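Local coordinates for protein endo-1,4-beta-xylanase D (Paenibacillus polymyxa, PDB 1W0N) that probably hydrolyses internal beta-1,4 linkages of xylan and carries a calcium-dependent family 36 carbohydrate-binding module, the domain examined here, at residues Phe34-Tyr40 against Asp121-Asp125; Leu39-Tyr45 against Lys110-Asp116; Phe52-Asn58 against Ser98-Thr104. All coordinates share one frame; numbering follows the deposited sequence.

Interaction 1 (Phe34-Tyr40 against Asp121-Asp125); sequences FDGVALY and DAYVD. With CA (calcium ion), chain B; MG (magnesium ion), chain C.
Phe34 lies almost flat on Asp125, its ring and the carboxylate stacked with their planes 14° apart. Asp125 CB sits over the middle of the ring, 3.5 Å from the Phe34 centroid in a CH-pi contact, and at the ring's edge Phe34 CZ approaches Tyr123 O to 3.4 Å. The ring reaches this place because CG of Phe34 is tucked between the backbone N and the carbonyl carbon (chi1 38°). The two carboxylate oxygens of Asp125 divide their work: OD1 binds calcium at 2.3 Å, while OD2 forms a salt bridge with Arg62. Asp35 O, Asp125 O, a water, Glu16 and Glu18 complete the calcium site. Between this end and the next runs an antiparallel strand pair of the module's beta-sandwich, joined by four backbone hydrogen bonds at Val37-Val124 and Leu39-Ala122. On the face that packs on strand 107-113, Leu39 CD1 meets Val124 CG2. On the opposite face Ala38 CB abuts the edge of the Tyr123 ring, 3.8 Å from CD1. Farther on, the Tyr40 ring stands across the Asp121 carboxylate at 71°, with Asp121 OD2 at its edge. Asp121 OD1 and Tyr40 O both bind magnesium, and Asp121 OD2 accepts from a magnesium-bound water.

Interaction 2 (Leu39-Tyr45 against Lys110-Asp116); sequences LYANADY and KLALTSD. With MG (magnesium ion), chain C.
Leu113 fills the tight side of this contact, reaching from the end of strand 107-113 against the chain at Leu39-Ala41. Its CG packs 4.0 Å from Leu39 CB, and its CD1 lies 3.5 Å from Tyr40 C. CG of Leu113 stands beside its own backbone N, opposite the carbonyl carbon (chi1 -68°), which sends the branched end toward those backbone atoms. Nearby, Tyr45 CA makes a CA-H...O contact of 3.3 Å with Leu111 O. The type I turn Ala41-Asp44 is closed by Asp44 N to Ala41 O, and Asp44 OD2 also holds the chain just ahead of it through Tyr40 N and Ala41 N. The outer side is looser and wetter. A water in the turn joins Ala41 O and Asp44 O to Leu113 N. Asn42 has two conformers; in one, its N gives Asp116 OD2 a 2.8 Å bond, nearly straight at 163° but from outside the carboxylate plane. Of the waters on magnesium, one lies 2.9 Å from Asp116 O, with a second, weaker approach. A shell mostly of water is consistent with a site whose ligands could be replaced by sugar hydroxyls, in a family whose binding depends on calcium; magnesium is the ion found here.

Interaction 3 (Phe52-Asn58 against Ser98-Thr104); sequences FANSTHN and SNITHAT. With SO4 (sulfate ion), chain D.
Next to a short antiparallel strand pair at one end of the beta-sandwich, 56-58 against 100-101, sits an aromatic cluster of Phe52, His57 and His102. His102 CE1 lies above the middle of the Phe52 ring, 3.5 Å from Phe52 CD2, the two planes meeting obliquely at 40°. The other face of the His102 ring is covered by Ser55 O, while its edge meets His57: His57 ND1 and His102 NE2 share a hydrogen bond of 2.7 Å, rim to rim. Phe52 CE1 closes the cluster, set over a face of His57 toward the rim. With chi1 at 54°, the imidazole of His102 folds back over segment 52-58. Its rotation is fixed as well by His102 ND1 donating to Ala103 O at 2.7 Å, close to the ring plane. Phe129 adds an edge-to-face partner to Phe52. A sulfate, probably from the crystallisation liquor, rests beside His57 and Ala53 at distances too short to interpret. Backbone bonds at His57-Ile100 and from His102 N to Ser55 O set the register; in one of two Asn54 conformers, OD1 accepts from Thr56 N in an Asx turn. On the opposite face from His57, Thr56 OG1 and Thr101 OG1 are hydrogen-bonded at 2.7 Å.

How the interactions relate
Interactions 1 and 2 are neighbours that share Leu39 and Tyr40; they also touch directly where Ala122 and Val124 pack on Leu113 and Leu111, joining the two sheets of the sandwich. Interaction 1 is the buried one, regular strand pairing with a metal at each end, whereas interaction 2 is partly buried, a loop resting on a strand end and sharing the magnesium and its waters. Interaction 3 lies at the surface on the opposite side of the chain's centre, about 24 Å from interaction 1 between centres, although strands 56-65 and 122-130 adjoin in one sheet. There imidazoles and hydroxyls supply most of the side-chain polar contacts, where carboxylates and metal ions supply them in the other two.

Interaction 1 (Phe34-Tyr40 against Asp121-Asp125)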
loop_
_atom_site.group_PDB
_atom_site.type_symbol
_atom_site.label_atom_id
_atom_site.label_comp_id
_atom_site.label_asym_id
_atom_site.label_seq_id
_atom_site.Cartn_x
_atom_site.Cartn_y
_atom_site.Cartn_z
ATOM N N PHE A 34 7.305 -8.500 8.889
ATOM C CA PHE A 34 7.122 -9.456 7.805
ATOM C C PHE A 34 8.110 -9.023 6.725
ATOM O O PHE A 34 8.697 -7.946 6.790
ATOM C CB PHE A 34 5.666 -9.494 7.280
ATOM C CG PHE A 34 5.008 -8.139 7.228
ATOM C CD1 PHE A 34 5.536 -7.122 6.429
ATOM C CD2 PHE A 34 3.893 -7.864 7.993
ATOM C CE1 PHE A 34 4.956 -5.859 6.410
ATOM C CE2 PHE A 34 3.292 -6.603 7.959
ATOM C CZ PHE A 34 3.839 -5.602 7.185
ATOM N N ASP A 35 8.277 -9.881 5.706
ATOM C CA ASP A 35 9.007 -9.470 4.518
ATOM C C ASP A 35 8.132 -8.483 3.742
ATOM O O ASP A 35 6.982 -8.783 3.407
ATOM C CB ASP A 35 9.387 -10.673 3.679
ATOM C CG ASP A 35 10.328 -11.586 4.450
ATOM O OD1 ASP A 35 11.402 -11.097 4.856
ATOM O OD2 ASP A 35 10.003 -12.731 4.767
ATOM N N GLY A 36 8.654 -7.295 3.510
ATOM C CA GLY A 36 7.851 -6.237 2.923
ATOM C C GLY A 36 8.684 -5.005 2.735
ATOM O O GLY A 36 9.908 -5.088 2.540
ATOM N N VAL A 37 8.032 -3.839 2.789
ATOM C CA VAL A 37 8.689 -2.560 2.641
ATOM C C VAL A 37 8.152 -1.624 3.718
ATOM O O VAL A 37 6.947 -1.645 4.020
ATOM C CB VAL A 37 8.479 -1.961 1.228
ATOM C CG1 VAL A 37 9.135 -0.593 1.088
ATOM C CG2 VAL A 37 9.022 -2.914 0.175
ATOM N N ALA A 38 9.034 -0.774 4.258
ATOM C CA ALA A 38 8.634 0.279 5.179
ATOM C C ALA A 38 8.601 1.623 4.462
ATOM O O ALA A 38 9.479 1.948 3.642
ATOM C CB ALA A 38 9.609 0.369 6.341
ATOM N N LEU A 39 7.595 2.416 4.837
ATOM C CA LEU A 39 7.373 3.781 4.365
ATOM C C LEU A 39 7.411 4.702 5.585
ATOM O O LEU A 39 6.679 4.465 6.564
ATOM C CB LEU A 39 6.008 3.887 3.690
ATOM C CG LEU A 39 5.737 2.897 2.557
ATOM C CD1 LEU A 39 4.287 2.996 2.125
ATOM C CD2 LEU A 39 6.671 3.110 1.382
ATOM N N TYR A 40 8.258 5.722 5.535
ATOM C CA TYR A 40 8.558 6.533 6.714
ATOM C C TYR A 40 8.209 8.004 6.589
ATOM O O TYR A 40 8.001 8.696 7.604
ATOM C CB TYR A 40 10.055 6.482 7.053
ATOM C CG TYR A 40 10.644 5.094 7.199
ATOM C CD1 TYR A 40 10.711 4.461 8.435
ATOM C CD2 TYR A 40 11.197 4.436 6.108
ATOM C CE1 TYR A 40 11.324 3.222 8.572
ATOM C CE2 TYR A 40 11.819 3.200 6.235
ATOM C CZ TYR A 40 11.882 2.603 7.473
ATOM O OH TYR A 40 12.516 1.384 7.619
ATOM N N ASP A 121 4.883 5.228 10.974
ATOM C CA ASP A 121 5.412 4.631 9.765
ATOM C C ASP A 121 4.655 3.361 9.451
ATOM O O ASP A 121 4.133 2.694 10.347
ATOM C CB ASP A 121 6.899 4.402 9.945
ATOM C CG ASP A 121 7.614 5.705 10.226
ATOM O OD1 ASP A 121 7.173 6.719 9.626
ATOM O OD2 ASP A 121 8.589 5.734 11.016
ATOM N N ALA A 122 4.556 3.064 8.152
ATOM C CA ALA A 122 3.798 1.907 7.701
ATOM C C ALA A 122 4.720 0.814 7.200
ATOM O O ALA A 122 5.639 1.061 6.412
ATOM C CB ALA A 122 2.836 2.276 6.594
ATOM N N TYR A 123 4.427 -0.395 7.624
ATOM C CA TYR A 123 5.032 -1.591 7.083
ATOM C C TYR A 123 4.006 -2.223 6.155
ATOM O O TYR A 123 2.848 -2.424 6.561
ATOM C CB TYR A 123 5.383 -2.532 8.224
ATOM C CG TYR A 123 6.265 -1.931 9.300
ATOM C CD1 TYR A 123 7.387 -1.181 8.990
ATOM C CD2 TYR A 123 5.998 -2.171 10.640
ATOM C CE1 TYR A 123 8.216 -0.668 9.984
ATOM C CE2 TYR A 123 6.829 -1.690 11.640
ATOM C CZ TYR A 123 7.939 -0.939 11.306
ATOM O OH TYR A 123 8.776 -0.464 12.285
ATOM N N VAL A 124 4.458 -2.587 4.950
ATOM C CA VAL A 124 3.550 -3.093 3.918
ATOM C C VAL A 124 4.045 -4.467 3.522
ATOM O O VAL A 124 5.234 -4.626 3.175
ATOM C CB VAL A 124 3.587 -2.129 2.697
ATOM C CG1 VAL A 124 2.629 -2.589 1.653
ATOM C CG2 VAL A 124 3.188 -0.707 3.112
ATOM N N ASP A 125 3.154 -5.449 3.573
ATOM C CA ASP A 125 3.532 -6.836 3.269
ATOM C C ASP A 125 3.238 -7.178 1.800
ATOM O O ASP A 125 4.128 -7.616 1.062
ATOM C CB ASP A 125 2.777 -7.751 4.238
ATOM C CG ASP A 125 3.133 -9.219 4.130
ATOM O OD1 ASP A 125 3.962 -9.572 3.269
ATOM O OD2 ASP A 125 2.566 -10.029 4.901
HETATM CA CA CA B . 5.612 -9.571 1.691
HETATM MG MG MG C . 7.527 8.712 9.616
HETATM O O HOH W 1 9.428 8.200 10.287
HETATM O O HOH W 2 5.860 -11.811 2.563
HETATM O O HOH W 3 8.007 10.709 9.609
HETATM O O HOH W 4 6.919 8.919 11.624
HETATM O O HOH W 5 5.544 9.039 9.165
#

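Interaction 2 (Leu39-Tyr45 against Lys110-Asp116)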
loop_
_atom_site.group_PDB
_atom_site.type_symbol
_atom_site.label_atom_id
_atom_site.label_comp_id
_atom_site.label_asym_id
_atom_site.label_seq_id
_atom_site.Cartn_x
_atom_site.Cartn_y
_atom_site.Cartn_z
ATOM N N LEU A 39 7.595 2.416 4.837
ATOM C CA LEU A 39 7.373 3.781 4.365
ATOM C C LEU A 39 7.411 4.702 5.585
ATOM O O LEU A 39 6.679 4.465 6.564
ATOM C CB LEU A 39 6.008 3.887 3.690
ATOM C CG LEU A 39 5.737 2.897 2.557
ATOM C CD1 LEU A 39 4.287 2.996 2.125
ATOM C CD2 LEU A 39 6.671 3.110 1.382
ATOM N N TYR A 40 8.258 5.722 5.535
ATOM C CA TYR A 40 8.558 6.533 6.714
ATOM C C TYR A 40 8.209 8.004 6.589
ATOM O O TYR A 40 8.001 8.696 7.604
ATOM C CB TYR A 40 10.055 6.482 7.053
ATOM C CG TYR A 40 10.644 5.094 7.199
ATOM C CD1 TYR A 40 10.711 4.461 8.435
ATOM C CD2 TYR A 40 11.197 4.436 6.108
ATOM C CE1 TYR A 40 11.324 3.222 8.572
ATOM C CE2 TYR A 40 11.819 3.200 6.235
ATOM C CZ TYR A 40 11.882 2.603 7.473
ATOM O OH TYR A 40 12.516 1.384 7.619
ATOM N N ALA A 41 8.229 8.544 5.369
ATOM C CA ALA A 41 8.081 9.972 5.167
ATOM C C ALA A 41 7.385 10.230 3.863
ATOM O O ALA A 41 7.201 9.325 3.039
ATOM C CB ALA A 41 9.434 10.635 5.178
ATOM N N ASN A 42 6.892 11.424 3.638
ATOM C CA ASN A 42 6.043 11.667 2.509
ATOM C C ASN A 42 6.351 11.186 1.035
ATOM O O ASN A 42 5.407 10.738 0.394
ATOM C CB ASN A 42 5.703 13.169 2.543
ATOM C CG ASN A 42 4.513 13.454 3.426
ATOM O OD1 ASN A 42 4.146 14.636 3.603
ATOM N ND2 ASN A 42 3.858 12.438 3.941
ATOM N N ALA A 43 7.488 11.306 0.364
ATOM C CA ALA A 43 8.153 10.926 -0.862
ATOM C C ALA A 43 8.511 9.461 -0.901
ATOM O O ALA A 43 8.890 8.964 -1.947
ATOM C CB ALA A 43 9.371 11.757 -1.140
ATOM N N ASP A 44 8.342 8.694 0.222
ATOM C CA ASP A 44 8.505 7.260 0.168
ATOM C C ASP A 44 7.352 6.615 -0.583
ATOM O O ASP A 44 6.204 7.047 -0.456
ATOM C CB ASP A 44 8.572 6.668 1.587
ATOM C CG ASP A 44 9.881 6.966 2.307
ATOM O OD1 ASP A 44 10.892 7.323 1.634
ATOM O OD2 ASP A 44 9.899 6.811 3.556
ATOM N N TYR A 45 7.619 5.573 -1.344
ATOM C CA TYR A 45 6.539 4.841 -2.013
ATOM C C TYR A 45 7.011 3.465 -2.421
ATOM O O TYR A 45 8.207 3.199 -2.526
ATOM C CB TYR A 45 6.037 5.611 -3.271
ATOM C CG TYR A 45 7.064 5.712 -4.385
ATOM C CD1 TYR A 45 7.961 6.760 -4.455
ATOM C CD2 TYR A 45 7.131 4.724 -5.352
ATOM C CE1 TYR A 45 8.904 6.839 -5.483
ATOM C CE2 TYR A 45 8.070 4.779 -6.367
ATOM C CZ TYR A 45 8.957 5.844 -6.465
ATOM O OH TYR A 45 9.865 5.915 -7.456
ATOM N N LYS A 110 0.374 2.469 -6.691
ATOM C CA LYS A 110 1.338 3.061 -5.772
ATOM C C LYS A 110 0.752 3.066 -4.368
ATOM O O LYS A 110 -0.436 3.372 -4.176
ATOM C CB LYS A 110 1.702 4.459 -6.229
ATOM C CG LYS A 110 2.684 5.200 -5.345
ATOM C CD LYS A 110 3.141 6.492 -5.916
ATOM C CE LYS A 110 2.136 7.537 -5.920
ATOM N NZ LYS A 110 2.803 8.784 -6.327
ATOM N N LEU A 111 1.590 2.727 -3.389
ATOM C CA LEU A 111 1.265 2.897 -1.978
ATOM C C LEU A 111 2.243 3.915 -1.401
ATOM O O LEU A 111 3.468 3.838 -1.626
ATOM C CB LEU A 111 1.383 1.562 -1.237
ATOM C CG LEU A 111 0.371 0.491 -1.655
ATOM C CD1 LEU A 111 0.807 -0.893 -1.166
ATOM C CD2 LEU A 111 -1.028 0.787 -1.134
ATOM N N ALA A 112 1.733 4.875 -0.639
ATOM C CA ALA A 112 2.555 5.938 -0.008
ATOM C C ALA A 112 1.873 6.373 1.248
ATOM O O ALA A 112 0.660 6.268 1.371
ATOM C CB ALA A 112 2.722 7.120 -0.936
ATOM N N LEU A 113 2.577 6.902 2.247
ATOM C CA LEU A 113 1.923 7.438 3.436
ATOM C C LEU A 113 0.946 8.541 3.074
ATOM O O LEU A 113 1.233 9.388 2.223
ATOM C CB LEU A 113 2.939 7.968 4.435
ATOM C CG LEU A 113 3.846 6.950 5.111
ATOM C CD1 LEU A 113 4.827 7.626 6.021
ATOM C CD2 LEU A 113 3.101 5.921 5.863
ATOM N N THR A 114 -0.192 8.575 3.761
ATOM C CA THR A 114 -1.179 9.613 3.572
ATOM C C THR A 114 -0.637 11.025 3.980
ATOM O O THR A 114 -0.964 12.013 3.368
ATOM C CB THR A 114 -2.482 9.158 4.338
ATOM O OG1 THR A 114 -2.932 7.892 3.923
ATOM C CG2 THR A 114 -3.615 10.095 4.221
ATOM N N SER A 115 0.096 11.054 5.064
ATOM C CA SER A 115 0.830 12.226 5.672
ATOM C C SER A 115 2.433 11.929 5.887
ATOM O O SER A 115 2.922 10.865 5.686
ATOM C CB SER A 115 0.359 12.639 7.105
ATOM O OG SER A 115 0.909 11.755 8.054
ATOM N N ASP A 116 3.165 12.963 6.280
ATOM C CA ASP A 116 4.536 12.897 6.780
ATOM C C ASP A 116 4.492 12.869 8.344
ATOM O O ASP A 116 4.893 11.858 8.999
ATOM C CB ASP A 116 5.071 14.217 6.284
ATOM C CG ASP A 116 6.544 14.233 6.121
ATOM O OD1 ASP A 116 7.172 15.305 6.328
ATOM O OD2 ASP A 116 7.171 13.301 5.733
HETATM MG MG MG C . 7.527 8.712 9.616
HETATM O O HOH W 6 5.260 7.335 2.028
HETATM O O HOH W 7 5.088 8.324 1.571
HETATM O O HOH W 8 2.722 10.464 0.281
HETATM O O HOH W 9 2.097 15.828 4.867
HETATM O O HOH W 3 8.007 10.709 9.609
HETATM O O HOH W 5 5.544 9.039 9.165
HETATM O O HOH W 1 9.428 8.200 10.287
HETATM O O HOH W 4 6.919 8.919 11.624
#

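Interaction 3 (Phe52-Asn58 against Ser98-Thr104)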
loop_
_atom_site.group_PDB
_atom_site.type_symbol
_atom_site.label_atom_id
_atom_site.label_comp_id
_atom_site.label_asym_id
_atom_site.label_seq_id
_atom_site.Cartn_x
_atom_site.Cartn_y
_atom_site.Cartn_z
ATOM N N PHE A 52 -5.330 -4.263 -15.950
ATOM C CA PHE A 52 -6.688 -4.563 -15.547
ATOM C C PHE A 52 -7.600 -4.771 -16.751
ATOM O O PHE A 52 -7.657 -3.927 -17.654
ATOM C CB PHE A 52 -7.284 -3.393 -14.760
ATOM C CG PHE A 52 -6.659 -3.171 -13.415
ATOM C CD1 PHE A 52 -6.777 -4.104 -12.401
ATOM C CD2 PHE A 52 -6.041 -1.955 -13.142
ATOM C CE1 PHE A 52 -6.305 -3.860 -11.139
ATOM C CE2 PHE A 52 -5.547 -1.712 -11.866
ATOM C CZ PHE A 52 -5.671 -2.646 -10.870
ATOM N N ALA A 53 -8.370 -5.845 -16.724
ATOM C CA ALA A 53 -9.480 -6.030 -17.665
ATOM C C ALA A 53 -10.779 -5.409 -17.140
ATOM O O ALA A 53 -11.594 -4.917 -17.914
ATOM C CB ALA A 53 -9.709 -7.506 -17.944
ATOM N N ASN A 54 -10.974 -5.396 -15.819
ATOM C CA ASN A 54 -12.191 -4.909 -15.191
ATOM C C ASN A 54 -11.929 -3.558 -14.554
ATOM O O ASN A 54 -10.848 -3.293 -14.036
ATOM C CB ASN A 54 -12.640 -5.859 -14.097
ATOM C CG ASN A 54 -14.158 -5.769 -13.839
ATOM O OD1 ASN A 54 -14.653 -4.718 -13.347
ATOM N ND2 ASN A 54 -14.888 -6.814 -14.119
ATOM N N SER A 55 -12.969 -2.704 -14.544
ATOM C CA SER A 55 -12.869 -1.380 -13.942
ATOM C C SER A 55 -13.104 -1.330 -12.431
ATOM O O SER A 55 -12.841 -0.269 -11.864
ATOM C CB SER A 55 -13.836 -0.438 -14.647
ATOM O OG SER A 55 -15.145 -0.984 -14.700
ATOM N N THR A 56 -13.554 -2.396 -11.786
ATOM C CA THR A 56 -13.795 -2.335 -10.340
ATOM C C THR A 56 -13.213 -3.554 -9.638
ATOM O O THR A 56 -13.407 -4.692 -10.065
ATOM C CB THR A 56 -15.287 -2.203 -10.030
ATOM O OG1 THR A 56 -15.736 -0.911 -10.480
ATOM C CG2 THR A 56 -15.590 -2.219 -8.546
ATOM N N HIS A 57 -12.522 -3.287 -8.519
ATOM C CA HIS A 57 -11.921 -4.322 -7.699
ATOM C C HIS A 57 -12.108 -4.035 -6.218
ATOM O O HIS A 57 -12.271 -2.901 -5.795
ATOM C CB HIS A 57 -10.399 -4.413 -7.935
ATOM C CG HIS A 57 -10.066 -4.938 -9.290
ATOM N ND1 HIS A 57 -10.126 -4.148 -10.408
ATOM C CD2 HIS A 57 -9.773 -6.196 -9.686
ATOM C CE1 HIS A 57 -9.870 -4.914 -11.456
ATOM N NE2 HIS A 57 -9.648 -6.147 -11.061
ATOM N N ASN A 58 -12.013 -5.127 -5.442
ATOM C CA ASN A 58 -11.724 -5.054 -4.027
ATOM C C ASN A 58 -10.221 -5.151 -3.860
ATOM O O ASN A 58 -9.548 -5.915 -4.566
ATOM C CB ASN A 58 -12.398 -6.211 -3.291
ATOM C CG ASN A 58 -13.886 -6.259 -3.499
ATOM O OD1 ASN A 58 -14.463 -7.343 -3.836
ATOM N ND2 ASN A 58 -14.525 -5.173 -3.317
ATOM N N SER A 98 -13.179 -1.709 -0.649
ATOM C CA SER A 98 -14.059 -2.503 -1.465
ATOM C C SER A 98 -14.685 -1.686 -2.582
ATOM O O SER A 98 -14.976 -0.496 -2.444
ATOM C CB SER A 98 -15.135 -3.162 -0.610
ATOM O OG SER A 98 -14.533 -4.138 0.258
ATOM N N ASN A 99 -14.928 -2.367 -3.717
ATOM C CA ASN A 99 -15.685 -1.812 -4.827
ATOM C C ASN A 99 -15.127 -0.505 -5.352
ATOM O O ASN A 99 -15.852 0.475 -5.554
ATOM C CB ASN A 99 -17.178 -1.671 -4.469
ATOM C CG ASN A 99 -17.726 -2.969 -3.943
ATOM O OD1 ASN A 99 -17.642 -3.998 -4.618
ATOM N ND2 ASN A 99 -18.244 -2.948 -2.723
ATOM N N ILE A 100 -13.817 -0.497 -5.587
ATOM C CA ILE A 100 -13.116 0.662 -6.085
ATOM C C ILE A 100 -13.102 0.640 -7.613
ATOM O O ILE A 100 -12.592 -0.304 -8.210
ATOM C CB ILE A 100 -11.684 0.681 -5.551
ATOM C CG1 ILE A 100 -11.642 0.735 -4.012
ATOM C CG2 ILE A 100 -10.862 1.786 -6.219
ATOM C CD1 ILE A 100 -12.083 2.054 -3.505
ATOM N N THR A 101 -13.659 1.696 -8.219
ATOM C CA THR A 101 -13.629 1.846 -9.666
ATOM C C THR A 101 -12.388 2.625 -10.081
ATOM O O THR A 101 -11.954 3.566 -9.400
ATOM C CB THR A 101 -14.916 2.522 -10.161
ATOM O OG1 THR A 101 -16.036 1.708 -9.823
ATOM C CG2 THR A 101 -14.913 2.680 -11.686
ATOM N N HIS A 102 -11.818 2.223 -11.222
ATOM C CA HIS A 102 -10.600 2.782 -11.745
ATOM C C HIS A 102 -10.530 2.506 -13.265
ATOM O O HIS A 102 -11.358 1.773 -13.801
ATOM C CB HIS A 102 -9.385 2.143 -11.035
ATOM C CG HIS A 102 -9.405 0.664 -11.109
ATOM N ND1 HIS A 102 -9.040 -0.014 -12.261
ATOM C CD2 HIS A 102 -9.882 -0.286 -10.259
ATOM C CE1 HIS A 102 -9.281 -1.304 -12.091
ATOM N NE2 HIS A 102 -9.786 -1.507 -10.885
ATOM N N ALA A 103 -9.549 3.073 -13.952
ATOM C CA ALA A 103 -9.367 2.832 -15.369
ATOM C C ALA A 103 -8.859 1.436 -15.614
ATOM O O ALA A 103 -8.218 0.803 -14.754
ATOM C CB ALA A 103 -8.399 3.876 -15.929
ATOM N N THR A 104 -9.124 0.923 -16.818
ATOM C CA THR A 104 -8.645 -0.373 -17.214
ATOM C C THR A 104 -7.346 -0.233 -18.009
ATOM O O THR A 104 -6.822 0.890 -18.201
ATOM C CB THR A 104 -9.721 -1.143 -17.999
ATOM O OG1 THR A 104 -9.995 -0.434 -19.207
ATOM C CG2 THR A 104 -10.994 -1.298 -17.224
HETATM S S SO4 D . -8.879 -7.276 -13.915
HETATM O O1 SO4 D . -9.465 -8.529 -13.942
HETATM O O2 SO4 D . -9.819 -6.276 -14.089
HETATM O O3 SO4 D . -8.053 -7.159 -12.700
HETATM O O4 SO4 D . -8.016 -7.522 -15.107
#